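Local coordinates for protein ADP compounds hydrolase NudE (Escherichia coli, PDB 1VHZ) that hydrolyses ADP-ribose, NADH, Ap2A and Ap3A as a magnesium-dependent homodimeric Nudix enzyme, splitting ADP-ribose into AMP and ribose 5-phosphate, at residues W152-M157 with E180-Q185; M53-V58 with V172-L177; I63-Y68 with K99-F104; A93-L98 with D133-S138. All coordinates share one frame; numbering follows the deposited sequence.

Contact 1. Residues W152-M157 with E180-Q185; sequences WPLAHM and EWLKGQ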
loop_
_atom_site.group_PDB
_atom_site.type_symbol
_atom_site.label_atom_id
_atom_site.label_comp_id
_atom_site.label_asym_id
_atom_site.label_seq_id
_atom_site.Cartn_x
_atom_site.Cartn_y
_atom_site.Cartn_z
ATOM N N TRP A 152 13.069 -0.074 18.539
ATOM C CA TRP A 152 13.886 0.562 17.516
ATOM C C TRP A 152 14.035 2.049 17.805
ATOM O O TRP A 152 13.037 2.765 17.877
ATOM C CB TRP A 152 13.206 0.362 16.150
ATOM C CG TRP A 152 14.165 0.521 15.009
ATOM C CD1 TRP A 152 14.667 1.689 14.494
ATOM C CD2 TRP A 152 14.717 -0.546 14.228
ATOM N NE1 TRP A 152 15.509 1.415 13.440
ATOM C CE2 TRP A 152 15.548 0.044 13.256
ATOM C CE3 TRP A 152 14.579 -1.939 14.259
ATOM C CZ2 TRP A 152 16.256 -0.724 12.328
ATOM C CZ3 TRP A 152 15.279 -2.714 13.338
ATOM C CH2 TRP A 152 16.116 -2.080 12.387
ATOM N N PRO A 153 15.273 2.496 17.968
ATOM C CA PRO A 153 15.542 3.870 18.312
ATOM C C PRO A 153 15.069 4.853 17.260
ATOM O O PRO A 153 15.359 4.692 16.077
ATOM C CB PRO A 153 17.041 3.945 18.516
ATOM C CG PRO A 153 17.606 2.612 18.253
ATOM C CD PRO A 153 16.495 1.669 17.895
ATOM N N LEU A 154 14.424 5.926 17.719
ATOM C CA LEU A 154 13.932 6.972 16.835
ATOM C C LEU A 154 15.069 7.600 16.042
ATOM O O LEU A 154 14.932 7.908 14.855
ATOM C CB LEU A 154 13.285 8.112 17.659
ATOM C CG LEU A 154 11.920 7.823 18.279
ATOM C CD1 LEU A 154 11.370 9.083 18.954
ATOM C CD2 LEU A 154 10.946 7.315 17.234
ATOM N N ALA A 155 16.196 7.793 16.722
ATOM C CA ALA A 155 17.388 8.381 16.143
ATOM C C ALA A 155 17.896 7.598 14.944
ATOM O O ALA A 155 18.587 8.174 14.098
ATOM C CB ALA A 155 18.487 8.532 17.212
ATOM N N HIS A 156 17.549 6.327 14.801
ATOM C CA HIS A 156 17.948 5.509 13.666
ATOM C C HIS A 156 16.740 4.895 12.972
ATOM O O HIS A 156 16.845 3.892 12.252
ATOM C CB HIS A 156 18.909 4.382 14.128
ATOM C CG HIS A 156 20.171 4.999 14.678
ATOM N ND1 HIS A 156 21.101 5.586 13.843
ATOM C CD2 HIS A 156 20.596 5.197 15.947
ATOM C CE1 HIS A 156 22.072 6.090 14.582
ATOM N NE2 HIS A 156 21.799 5.865 15.858
ATOM N N MET A 157 15.589 5.533 13.099
ATOM C CA MET A 157 14.332 5.109 12.518
ATOM C C MET A 157 14.448 4.733 11.024
ATOM O O MET A 157 13.788 3.813 10.580
ATOM C CB MET A 157 13.329 6.254 12.451
ATOM C CG MET A 157 12.508 6.765 13.546
ATOM S SD MET A 157 11.791 8.364 13.036
ATOM C CE MET A 157 10.180 7.763 12.497
ATOM N N GLU A 180 7.946 12.999 9.996
ATOM C CA GLU A 180 7.578 14.379 9.695
ATOM C C GLU A 180 6.916 15.009 10.935
ATOM O O GLU A 180 7.254 16.110 11.332
ATOM C CB GLU A 180 6.565 14.505 8.571
ATOM C CG GLU A 180 6.973 14.749 7.182
ATOM C CD GLU A 180 8.291 15.413 6.905
ATOM O OE1 GLU A 180 8.340 16.651 6.797
ATOM O OE2 GLU A 180 9.303 14.685 6.774
ATOM N N TRP A 181 5.977 14.252 11.510
ATOM C CA TRP A 181 5.278 14.730 12.704
ATOM C C TRP A 181 6.251 14.982 13.851
ATOM O O TRP A 181 6.142 15.972 14.579
ATOM C CB TRP A 181 4.213 13.713 13.076
ATOM C CG TRP A 181 3.428 14.007 14.314
ATOM C CD1 TRP A 181 2.389 14.888 14.454
ATOM C CD2 TRP A 181 3.606 13.372 15.586
ATOM N NE1 TRP A 181 1.907 14.825 15.747
ATOM C CE2 TRP A 181 2.631 13.905 16.458
ATOM C CE3 TRP A 181 4.493 12.398 16.061
ATOM C CZ2 TRP A 181 2.539 13.524 17.793
ATOM C CZ3 TRP A 181 4.390 12.011 17.392
ATOM C CH2 TRP A 181 3.423 12.575 18.241
ATOM N N LEU A 182 7.207 14.095 14.059
ATOM C CA LEU A 182 8.217 14.244 15.111
ATOM C C LEU A 182 9.030 15.528 14.904
ATOM O O LEU A 182 9.396 16.194 15.872
ATOM C CB LEU A 182 9.122 13.042 15.123
ATOM C CG LEU A 182 9.223 12.012 16.207
ATOM C CD1 LEU A 182 8.216 12.125 17.331
ATOM C CD2 LEU A 182 9.191 10.601 15.584
ATOM N N LYS A 183 9.295 15.901 13.660
ATOM C CA LYS A 183 10.008 17.118 13.311
ATOM C C LYS A 183 9.240 18.350 13.789
ATOM O O LYS A 183 9.801 19.265 14.387
ATOM C CB LYS A 183 10.210 17.230 11.796
ATOM C CG LYS A 183 11.406 16.479 11.259
ATOM C CD LYS A 183 11.443 16.453 9.738
ATOM C CE LYS A 183 12.609 15.606 9.231
ATOM N NZ LYS A 183 12.520 15.349 7.761
ATOM N N GLY A 184 7.927 18.338 13.580
ATOM C CA GLY A 184 7.057 19.428 13.989
ATOM C C GLY A 184 7.402 19.913 15.393
ATOM O O GLY A 184 7.688 21.093 15.601
ATOM N N GLN A 185 7.421 18.991 16.342
ATOM C CA GLN A 185 7.741 19.271 17.731
ATOM C C GLN A 185 9.227 19.148 18.028
ATOM O O GLN A 185 9.674 19.301 19.167
ATOM C CB GLN A 185 6.930 18.313 18.616
ATOM C CG GLN A 185 6.656 16.976 17.956
ATOM C CD GLN A 185 5.539 16.193 18.603
ATOM O OE1 GLN A 185 4.406 16.663 18.749
ATOM N NE2 GLN A 185 5.858 14.969 18.999
#
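L182, on the last turn of helix 169-184, meets L154 and M157 of the short 3-10 segment that follows strand 149-153. Along 180-185 the first residue, E180, faces another way: its carboxylate forms a salt bridge to R179 of the second subunit. W181 leans on strands 104-116 and 125-136, touching T110, L112, V130 and Q132. L182 then supplies the whole helical side of the contact through a single methyl, CD2, which lies 4.1 Å from CD2 of L154; the two leucine side chains cross at about a right angle. The same CD2 of L182 is 4.3 Å from SD of M157, and thus sits against L154 and M157 at once. That turn is closed by the backbone bond from N of M157 to O of L154, 3.0 Å long, which brings the two residues together on the side facing the helix. K183, one residue on, reaches back to E180 in a weak pairing, NZ to OE2 3.4 Å. No hydrogen bond or salt bridge joins the two segments, so between them the contact is purely van der Waals, a small apolar patch.

Contact 2. Residues M53-V58 with V172-L177; sequences MIVPIV and VSALFL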
loop_
_atom_site.group_PDB
_atom_site.type_symbol
_atom_site.label_atom_id
_atom_site.label_comp_id
_atom_site.label_asym_id
_atom_site.label_seq_id
_atom_site.Cartn_x
_atom_site.Cartn_y
_atom_site.Cartn_z
ATOM N N MET A 53 -3.533 1.359 12.114
ATOM C CA MET A 53 -2.133 0.934 12.287
ATOM C C MET A 53 -1.591 1.817 13.417
ATOM O O MET A 53 -1.828 3.027 13.409
ATOM C CB MET A 53 -1.311 1.024 11.017
ATOM C CG MET A 53 0.173 1.337 11.233
ATOM S SD MET A 53 1.150 1.353 9.695
ATOM C CE MET A 53 -0.133 1.870 8.560
ATOM N N ILE A 54 -0.957 1.208 14.401
ATOM C CA ILE A 54 -0.459 1.958 15.544
ATOM C C ILE A 54 1.055 1.969 15.637
ATOM O O ILE A 54 1.727 0.953 15.502
ATOM C CB ILE A 54 -0.992 1.380 16.879
ATOM C CG1 ILE A 54 -2.489 1.135 16.794
ATOM C CG2 ILE A 54 -0.672 2.320 18.035
ATOM C CD1 ILE A 54 -2.860 -0.228 16.262
ATOM N N VAL A 55 1.575 3.157 15.862
ATOM C CA VAL A 55 2.987 3.408 16.003
ATOM C C VAL A 55 3.272 3.892 17.431
ATOM O O VAL A 55 3.206 5.083 17.723
ATOM C CB VAL A 55 3.456 4.460 14.978
ATOM C CG1 VAL A 55 4.943 4.721 15.121
ATOM C CG2 VAL A 55 3.151 3.993 13.540
ATOM N N PRO A 56 3.619 2.961 18.304
ATOM C CA PRO A 56 3.939 3.240 19.685
ATOM C C PRO A 56 5.368 3.729 19.862
ATOM O O PRO A 56 6.313 3.213 19.259
ATOM C CB PRO A 56 3.742 1.923 20.412
ATOM C CG PRO A 56 3.321 0.929 19.391
ATOM C CD PRO A 56 3.697 1.495 18.049
ATOM N N ILE A 57 5.512 4.788 20.640
ATOM C CA ILE A 57 6.808 5.376 20.967
ATOM C C ILE A 57 6.964 5.371 22.491
ATOM O O ILE A 57 6.036 5.850 23.165
ATOM C CB ILE A 57 6.906 6.842 20.492
ATOM C CG1 ILE A 57 6.733 6.926 18.983
ATOM C CG2 ILE A 57 8.224 7.464 20.952
ATOM C CD1 ILE A 57 6.649 8.286 18.368
ATOM N N VAL A 58 8.006 4.760 23.014
ATOM C CA VAL A 58 8.285 4.727 24.444
ATOM C C VAL A 58 9.795 4.880 24.656
ATOM O O VAL A 58 10.586 4.320 23.905
ATOM C CB VAL A 58 7.743 3.504 25.171
ATOM C CG1 VAL A 58 8.023 2.220 24.419
ATOM C CG2 VAL A 58 8.326 3.379 26.597
ATOM N N VAL A 172 6.138 1.786 5.317
ATOM C CA VAL A 172 7.021 2.883 4.859
ATOM C C VAL A 172 6.322 4.224 4.913
ATOM O O VAL A 172 6.874 5.213 5.392
ATOM C CB VAL A 172 7.580 2.558 3.472
ATOM C CG1 VAL A 172 8.298 3.728 2.832
ATOM C CG2 VAL A 172 8.545 1.351 3.560
ATOM N N SER A 173 5.061 4.287 4.446
ATOM C CA SER A 173 4.293 5.521 4.519
ATOM C C SER A 173 4.215 6.006 5.974
ATOM O O SER A 173 4.469 7.169 6.250
ATOM C CB SER A 173 2.828 5.270 4.076
ATOM O OG SER A 173 2.779 5.048 2.692
ATOM N N ALA A 174 3.872 5.086 6.882
ATOM C CA ALA A 174 3.757 5.410 8.288
ATOM C C ALA A 174 5.071 5.944 8.858
ATOM O O ALA A 174 5.077 6.922 9.601
ATOM C CB ALA A 174 3.310 4.193 9.107
ATOM N N LEU A 175 6.166 5.252 8.564
ATOM C CA LEU A 175 7.480 5.629 9.048
ATOM C C LEU A 175 7.810 7.081 8.709
ATOM O O LEU A 175 8.144 7.864 9.583
ATOM C CB LEU A 175 8.530 4.701 8.411
ATOM C CG LEU A 175 9.955 4.935 8.890
ATOM C CD1 LEU A 175 10.109 4.493 10.343
ATOM C CD2 LEU A 175 10.960 4.257 7.973
ATOM N N PHE A 176 7.666 7.456 7.443
ATOM C CA PHE A 176 7.923 8.811 6.978
ATOM C C PHE A 176 6.914 9.811 7.548
ATOM O O PHE A 176 7.293 10.949 7.826
ATOM C CB PHE A 176 7.873 8.855 5.438
ATOM C CG PHE A 176 9.127 8.435 4.723
ATOM C CD1 PHE A 176 9.175 7.257 4.007
ATOM C CD2 PHE A 176 10.264 9.242 4.745
ATOM C CE1 PHE A 176 10.314 6.883 3.303
ATOM C CE2 PHE A 176 11.411 8.864 4.062
ATOM C CZ PHE A 176 11.441 7.682 3.335
ATOM N N LEU A 177 5.649 9.445 7.719
ATOM C CA LEU A 177 4.658 10.373 8.269
ATOM C C LEU A 177 4.933 10.672 9.739
ATOM O O LEU A 177 4.824 11.815 10.180
ATOM C CB LEU A 177 3.229 9.851 8.071
ATOM C CG LEU A 177 2.740 9.893 6.606
ATOM C CD1 LEU A 177 1.572 8.942 6.410
ATOM C CD2 LEU A 177 2.392 11.309 6.169
#
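M53 and V55, two residues apart and hence on the same face of strand 51-58, both point at A174 of helix 169-184. The methionine makes the closer approach: its sulfur SD lies 3.6 Å from CB of A174. The side chain runs out straight through CG (chi2 177°) and then bends at the thioether (chi3 30°), which keeps the terminal CE near the alanine too, 4.2 Å from its CB. V55 adds a looser contact, with CG2 4.4 Å from the same CB. The alanine methyl therefore faces a sulfur and a valine branch at once, and its small size lets the helix backbone come near the strand, with CA of V55 and CA of A174 8.0 Å apart. I54, between the two, points to the other face of the sheet, where it packs on A94, E97 and L98 of helix 90-102. Strand 51-58 thus lies between two helices, 169-184 on the M53 and V55 side, as in the alpha/beta/alpha sandwich of the Nudix fold. Other faces of helix 169-184 serve the dimer interface: OG of S173, on its flank, is hydrogen-bonded to S173 OG of the second subunit, and the F176 ring meets F176 of that subunit with the planes nearly parallel.

Contact 3. Residues I63-Y68 with K99-F104; sequences ILIREY and KEEVGF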
loop_
_atom_site.group_PDB
_atom_site.type_symbol
_atom_site.label_atom_id
_atom_site.label_comp_id
_atom_site.label_asym_id
_atom_site.label_seq_id
_atom_site.Cartn_x
_atom_site.Cartn_y
_atom_site.Cartn_z
ATOM N N ILE A 63 8.090 0.848 18.894
ATOM C CA ILE A 63 7.825 -0.524 19.301
ATOM C C ILE A 63 7.303 -1.235 18.025
ATOM O O ILE A 63 6.221 -0.873 17.571
ATOM C CB ILE A 63 6.764 -0.747 20.382
ATOM C CG1 ILE A 63 7.070 -0.009 21.682
ATOM C CG2 ILE A 63 6.657 -2.255 20.646
ATOM C CD1 ILE A 63 8.412 -0.344 22.294
ATOM N N LEU A 64 8.080 -2.141 17.472
ATOM C CA LEU A 64 7.665 -2.850 16.258
ATOM C C LEU A 64 7.289 -4.276 16.657
ATOM O O LEU A 64 7.679 -4.680 17.750
ATOM C CB LEU A 64 8.831 -2.994 15.284
ATOM C CG LEU A 64 9.480 -1.777 14.639
ATOM C CD1 LEU A 64 8.490 -1.015 13.780
ATOM C CD2 LEU A 64 10.122 -0.851 15.650
ATOM N N ILE A 65 6.607 -5.000 15.773
ATOM C CA ILE A 65 6.277 -6.379 16.044
ATOM C C ILE A 65 6.645 -7.267 14.844
ATOM O O ILE A 65 6.780 -6.782 13.730
ATOM C CB ILE A 65 4.799 -6.621 16.390
ATOM C CG1 ILE A 65 3.906 -5.970 15.326
ATOM C CG2 ILE A 65 4.451 -6.084 17.775
ATOM C CD1 ILE A 65 2.524 -6.549 15.248
ATOM N N ARG A 66 6.851 -8.555 15.106
ATOM C CA ARG A 66 7.152 -9.539 14.077
ATOM C C ARG A 66 5.870 -10.366 13.921
ATOM O O ARG A 66 5.288 -10.785 14.917
ATOM C CB ARG A 66 8.378 -10.374 14.404
ATOM C CG ARG A 66 9.650 -9.535 14.508
ATOM C CD ARG A 66 10.882 -10.383 14.823
ATOM N NE ARG A 66 12.076 -9.538 14.853
ATOM C CZ ARG A 66 12.734 -9.026 13.829
ATOM N NH1 ARG A 66 13.803 -8.249 14.053
ATOM N NH2 ARG A 66 12.363 -9.262 12.564
ATOM N N GLU A 67 5.388 -10.524 12.696
ATOM C CA GLU A 67 4.119 -11.214 12.477
ATOM C C GLU A 67 4.127 -12.012 11.192
ATOM O O GLU A 67 4.554 -11.542 10.126
ATOM C CB GLU A 67 3.013 -10.118 12.421
ATOM C CG GLU A 67 1.609 -10.671 12.292
ATOM C CD GLU A 67 0.532 -9.676 12.713
ATOM O OE1 GLU A 67 -0.550 -10.104 13.170
ATOM O OE2 GLU A 67 0.760 -8.455 12.601
ATOM N N TYR A 68 3.626 -13.250 11.288
ATOM C CA TYR A 68 3.615 -14.106 10.119
ATOM C C TYR A 68 2.642 -13.588 9.059
ATOM O O TYR A 68 1.558 -13.114 9.364
ATOM C CB TYR A 68 3.313 -15.553 10.494
ATOM C CG TYR A 68 3.329 -16.514 9.330
ATOM C CD1 TYR A 68 2.136 -16.936 8.749
ATOM C CD2 TYR A 68 4.519 -16.984 8.790
ATOM C CE1 TYR A 68 2.136 -17.807 7.685
ATOM C CE2 TYR A 68 4.530 -17.876 7.735
ATOM C CZ TYR A 68 3.332 -18.287 7.189
ATOM O OH TYR A 68 3.330 -19.159 6.125
ATOM N N LYS A 99 -3.376 -2.961 23.214
ATOM C CA LYS A 99 -3.559 -3.783 24.386
ATOM C C LYS A 99 -3.536 -5.269 24.021
ATOM O O LYS A 99 -2.853 -6.029 24.693
ATOM C CB LYS A 99 -4.859 -3.475 25.135
ATOM C CG LYS A 99 -4.925 -2.118 25.790
ATOM C CD LYS A 99 -6.313 -1.849 26.389
ATOM C CE LYS A 99 -6.321 -0.391 26.898
ATOM N NZ LYS A 99 -7.718 0.046 27.168
ATOM N N GLU A 100 -4.256 -5.622 22.958
ATOM C CA GLU A 100 -4.320 -6.979 22.477
ATOM C C GLU A 100 -2.991 -7.472 21.902
ATOM O O GLU A 100 -2.602 -8.620 22.102
ATOM C CB GLU A 100 -5.363 -7.133 21.352
ATOM C CG GLU A 100 -6.816 -7.077 21.779
ATOM C CD GLU A 100 -7.794 -7.024 20.629
ATOM O OE1 GLU A 100 -8.979 -6.713 20.879
ATOM O OE2 GLU A 100 -7.413 -7.261 19.449
ATOM N N GLU A 101 -2.267 -6.608 21.186
ATOM C CA GLU A 101 -1.047 -7.107 20.548
ATOM C C GLU A 101 0.241 -6.931 21.300
ATOM O O GLU A 101 1.124 -7.793 21.240
ATOM C CB GLU A 101 -0.933 -6.443 19.156
ATOM C CG GLU A 101 -2.115 -6.837 18.261
ATOM C CD GLU A 101 -1.890 -6.478 16.807
ATOM O OE1 GLU A 101 -0.766 -6.090 16.430
ATOM O OE2 GLU A 101 -2.852 -6.593 16.019
ATOM N N VAL A 102 0.336 -5.874 22.082
ATOM C CA VAL A 102 1.595 -5.581 22.775
ATOM C C VAL A 102 1.488 -5.444 24.255
ATOM O O VAL A 102 2.498 -5.211 24.930
ATOM C CB VAL A 102 2.112 -4.342 21.999
ATOM C CG1 VAL A 102 2.567 -3.184 22.808
ATOM C CG2 VAL A 102 3.159 -4.833 20.994
ATOM N N GLY A 103 0.301 -5.579 24.855
ATOM C CA GLY A 103 0.156 -5.481 26.286
ATOM C C GLY A 103 0.218 -4.095 26.880
ATOM O O GLY A 103 0.382 -3.954 28.098
ATOM N N PHE A 104 -0.015 -3.039 26.108
ATOM C CA PHE A 104 -0.012 -1.690 26.640
ATOM C C PHE A 104 -1.240 -0.930 26.078
ATOM O O PHE A 104 -1.724 -1.235 25.009
ATOM C CB PHE A 104 1.175 -0.858 26.210
ATOM C CG PHE A 104 2.547 -1.146 26.702
ATOM C CD1 PHE A 104 2.939 -0.837 27.994
ATOM C CD2 PHE A 104 3.504 -1.681 25.838
ATOM C CE1 PHE A 104 4.223 -1.072 28.438
ATOM C CE2 PHE A 104 4.796 -1.919 26.274
ATOM C CZ PHE A 104 5.156 -1.619 27.574
HETATM O O HOH W 1 -0.626 -6.438 13.627
HETATM O O HOH W 2 -2.697 -8.407 13.468
#
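The C-terminal end of the Nudix box, residues 99-103, packs here on strand 61-69, with V102 and E101 of helix 90-102 set against I65. V102 carries the apolar half. Its CG2 lies 3.7 Å from CG2 of I65, the two side chains meeting at a slant, and the same methyl stands 4.4 Å from CG2 of I63, so one valine branch spans two residues that share a face of the strand. I65 turns its two branches to different partners: with chi1 at 51°, CG1 falls between the backbone N and the carbonyl carbon and leads CD1 toward E101, while CG2 is left for the valine. CD1 ends 3.5 Å from OE1 of E101, whose side chain crosses the isoleucine at about a right angle.

Beyond this apolar floor the contact turns polar. Two waters bridge E101 and E67: water 1 lies 2.7 Å from OE2 of E67 and 2.8 Å from OE1 of E101, and water 2 is 2.8 Å from OE1 of E67 and 3.1 Å from OE2 of E101. The carboxylates themselves stay apart, OE2 of E67 and OE1 of E101 being 4.8 Å from each other. OE1 of E101 is also hydrogen-bonded to OG of S80, which steadies the carboxylate from strand 80-83, and E97 brings another carboxylate close to OE2. A cluster of glutamates on the Nudix helix is the hallmark of the family's metal site; by similarity E97 and E101 bind the divalent cation.

Contact 4. Residues A93-L98 with D133-S138; sequences AANREL and DLYPES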
loop_
_atom_site.group_PDB
_atom_site.type_symbol
_atom_site.label_atom_id
_atom_site.label_comp_id
_atom_site.label_asym_id
_atom_site.label_seq_id
_atom_site.Cartn_x
_atom_site.Cartn_y
_atom_site.Cartn_z
ATOM N N ALA A 93 -10.119 2.013 18.627
ATOM C CA ALA A 93 -9.603 0.804 17.974
ATOM C C ALA A 93 -8.097 0.714 18.211
ATOM O O ALA A 93 -7.584 -0.365 18.514
ATOM C CB ALA A 93 -9.919 0.816 16.492
ATOM N N ALA A 94 -7.405 1.859 18.102
ATOM C CA ALA A 94 -5.962 1.853 18.287
ATOM C C ALA A 94 -5.598 1.365 19.693
ATOM O O ALA A 94 -4.743 0.499 19.847
ATOM C CB ALA A 94 -5.370 3.236 18.033
ATOM N N ASN A 95 -6.246 1.934 20.704
ATOM C CA ASN A 95 -5.982 1.559 22.096
ATOM C C ASN A 95 -6.241 0.072 22.324
ATOM O O ASN A 95 -5.407 -0.619 22.899
ATOM C CB ASN A 95 -6.808 2.450 23.026
ATOM C CG ASN A 95 -6.182 2.698 24.379
ATOM O OD1 ASN A 95 -4.974 2.624 24.571
ATOM N ND2 ASN A 95 -7.011 2.998 25.380
ATOM N N ARG A 96 -7.366 -0.438 21.840
ATOM C CA ARG A 96 -7.722 -1.839 21.976
ATOM C C ARG A 96 -6.700 -2.731 21.270
ATOM O O ARG A 96 -6.243 -3.719 21.858
ATOM C CB ARG A 96 -9.133 -2.105 21.433
ATOM C CG ARG A 96 -9.545 -3.579 21.441
ATOM C CD ARG A 96 -10.948 -3.778 20.860
ATOM N NE ARG A 96 -11.068 -3.213 19.515
ATOM C CZ ARG A 96 -10.397 -3.646 18.447
ATOM N NH1 ARG A 96 -9.540 -4.668 18.522
ATOM N NH2 ARG A 96 -10.564 -3.040 17.270
ATOM N N GLU A 97 -6.347 -2.403 20.019
ATOM C CA GLU A 97 -5.373 -3.202 19.291
ATOM C C GLU A 97 -4.020 -3.198 20.001
ATOM O O GLU A 97 -3.389 -4.260 20.041
ATOM C CB GLU A 97 -5.188 -2.757 17.841
ATOM C CG GLU A 97 -6.389 -2.974 16.936
ATOM C CD GLU A 97 -6.605 -4.437 16.578
ATOM O OE1 GLU A 97 -7.776 -4.792 16.303
ATOM O OE2 GLU A 97 -5.624 -5.215 16.565
ATOM N N LEU A 98 -3.560 -2.072 20.515
ATOM C CA LEU A 98 -2.270 -2.073 21.215
ATOM C C LEU A 98 -2.329 -3.070 22.398
ATOM O O LEU A 98 -1.388 -3.826 22.592
ATOM C CB LEU A 98 -1.922 -0.735 21.793
ATOM C CG LEU A 98 -0.883 0.236 21.346
ATOM C CD1 LEU A 98 -0.454 1.127 22.540
ATOM C CD2 LEU A 98 0.353 -0.383 20.716
ATOM N N ASP A 133 2.859 7.660 25.914
ATOM C CA ASP A 133 2.468 7.616 27.313
ATOM C C ASP A 133 1.707 6.319 27.571
ATOM O O ASP A 133 0.517 6.285 27.884
ATOM C CB ASP A 133 1.677 8.849 27.720
ATOM C CG ASP A 133 1.433 8.852 29.235
ATOM O OD1 ASP A 133 2.197 8.169 29.954
ATOM O OD2 ASP A 133 0.472 9.493 29.681
ATOM N N LEU A 134 2.429 5.217 27.387
ATOM C CA LEU A 134 1.890 3.881 27.534
ATOM C C LEU A 134 1.847 3.390 28.979
ATOM O O LEU A 134 2.645 3.797 29.804
ATOM C CB LEU A 134 2.740 2.876 26.742
ATOM C CG LEU A 134 3.186 3.239 25.339
ATOM C CD1 LEU A 134 3.784 2.015 24.635
ATOM C CD2 LEU A 134 2.052 3.804 24.497
ATOM N N TYR A 135 0.951 2.446 29.223
ATOM C CA TYR A 135 0.781 1.833 30.534
ATOM C C TYR A 135 0.401 0.368 30.275
ATOM O O TYR A 135 -0.236 0.098 29.252
ATOM C CB TYR A 135 -0.298 2.527 31.368
ATOM C CG TYR A 135 -1.641 2.569 30.677
ATOM C CD1 TYR A 135 -2.536 1.522 30.754
ATOM C CD2 TYR A 135 -1.983 3.666 29.885
ATOM C CE1 TYR A 135 -3.760 1.565 30.088
ATOM C CE2 TYR A 135 -3.197 3.725 29.227
ATOM C CZ TYR A 135 -4.078 2.671 29.334
ATOM O OH TYR A 135 -5.288 2.733 28.665
ATOM N N PRO A 136 0.852 -0.530 31.133
ATOM C CA PRO A 136 0.567 -1.941 31.008
ATOM C C PRO A 136 -0.910 -2.263 31.138
ATOM O O PRO A 136 -1.596 -1.828 32.064
ATOM C CB PRO A 136 1.344 -2.608 32.142
ATOM C CG PRO A 136 2.210 -1.562 32.740
ATOM C CD PRO A 136 1.647 -0.222 32.344
ATOM N N GLU A 137 -1.435 -3.025 30.199
ATOM C CA GLU A 137 -2.824 -3.454 30.184
ATOM C C GLU A 137 -2.973 -4.402 28.982
ATOM O O GLU A 137 -2.725 -4.014 27.845
ATOM C CB GLU A 137 -3.886 -2.384 30.108
ATOM C CG GLU A 137 -5.291 -2.973 30.077
ATOM C CD GLU A 137 -6.411 -1.967 30.033
ATOM O OE1 GLU A 137 -7.554 -2.349 29.676
ATOM O OE2 GLU A 137 -6.214 -0.781 30.358
ATOM N N SER A 138 -3.403 -5.605 29.288
ATOM C CA SER A 138 -3.523 -6.635 28.277
ATOM C C SER A 138 -4.943 -7.046 27.990
ATOM O O SER A 138 -5.819 -6.976 28.851
ATOM C CB SER A 138 -2.664 -7.823 28.773
ATOM O OG SER A 138 -2.713 -8.882 27.858
HETATM O O HOH W 3 -6.654 5.066 27.794
#
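Helix 90-102, the helix of the Nudix box, runs past the end of strand 125-136 so that the backbones are nearest at L98 and S138, their CA atoms 8.5 Å apart. Segment 93-98 is regular helix, with N of L98 bonded to O of A94 at 2.9 Å, whereas the chain of 133-138 turns a corner at D133 before its short extended run. Side chains bridge the gap at two places. In the more buried one, CD1 of L98 meets CD2 of L134 at 4.2 Å, the leucines crossing at about a right angle; L98 also rests on I54 and P56 of strand 51-58, and L134 on F104 and A106. Nearer the surface, Y135 reaches across to N95. With chi1 at 57° its ring is flanked by its own backbone N and C, and OH of Y135 comes to 3.7 Å from ND2 of N95, a contact rather than a hydrogen bond, the ring plane standing 78° from that of the asparagine amide. The amide is fixed chiefly from elsewhere, OD1 accepting a hydrogen bond from the backbone N of A106. Further along the helix, R96 NH1 meets OE1 of E97, a probable metal ligand, from above the carboxylate plane, and R96 also pairs with E88 and E100. One water lies beside N95 and Y135 and touches both, 2.8 Å from OH of Y135 and weakly bonded to ND2 of N95 at 3.2 Å.

All four contacts reach one mixed sheet, with helix 169-184 used by contacts 1 and 2 and the Nudix helix 90-102 by contacts 3 and 4. Contact 2 joins segments far apart in sequence and encloses contacts 3 and 4 along the chain, while its own segments alternate with those of contact 1. Centres lie 9 Å apart for contacts 1 and 2, 10 Å for 3 and 4, and about 21 Å for 1 and 4. Neighbouring strands 51-58 and 61-69 tie contacts 2 and 3 together. The sheet thus lies between a helix shared with the dimer interface and the helix carrying the probable metal ligands, as in the Nudix fold.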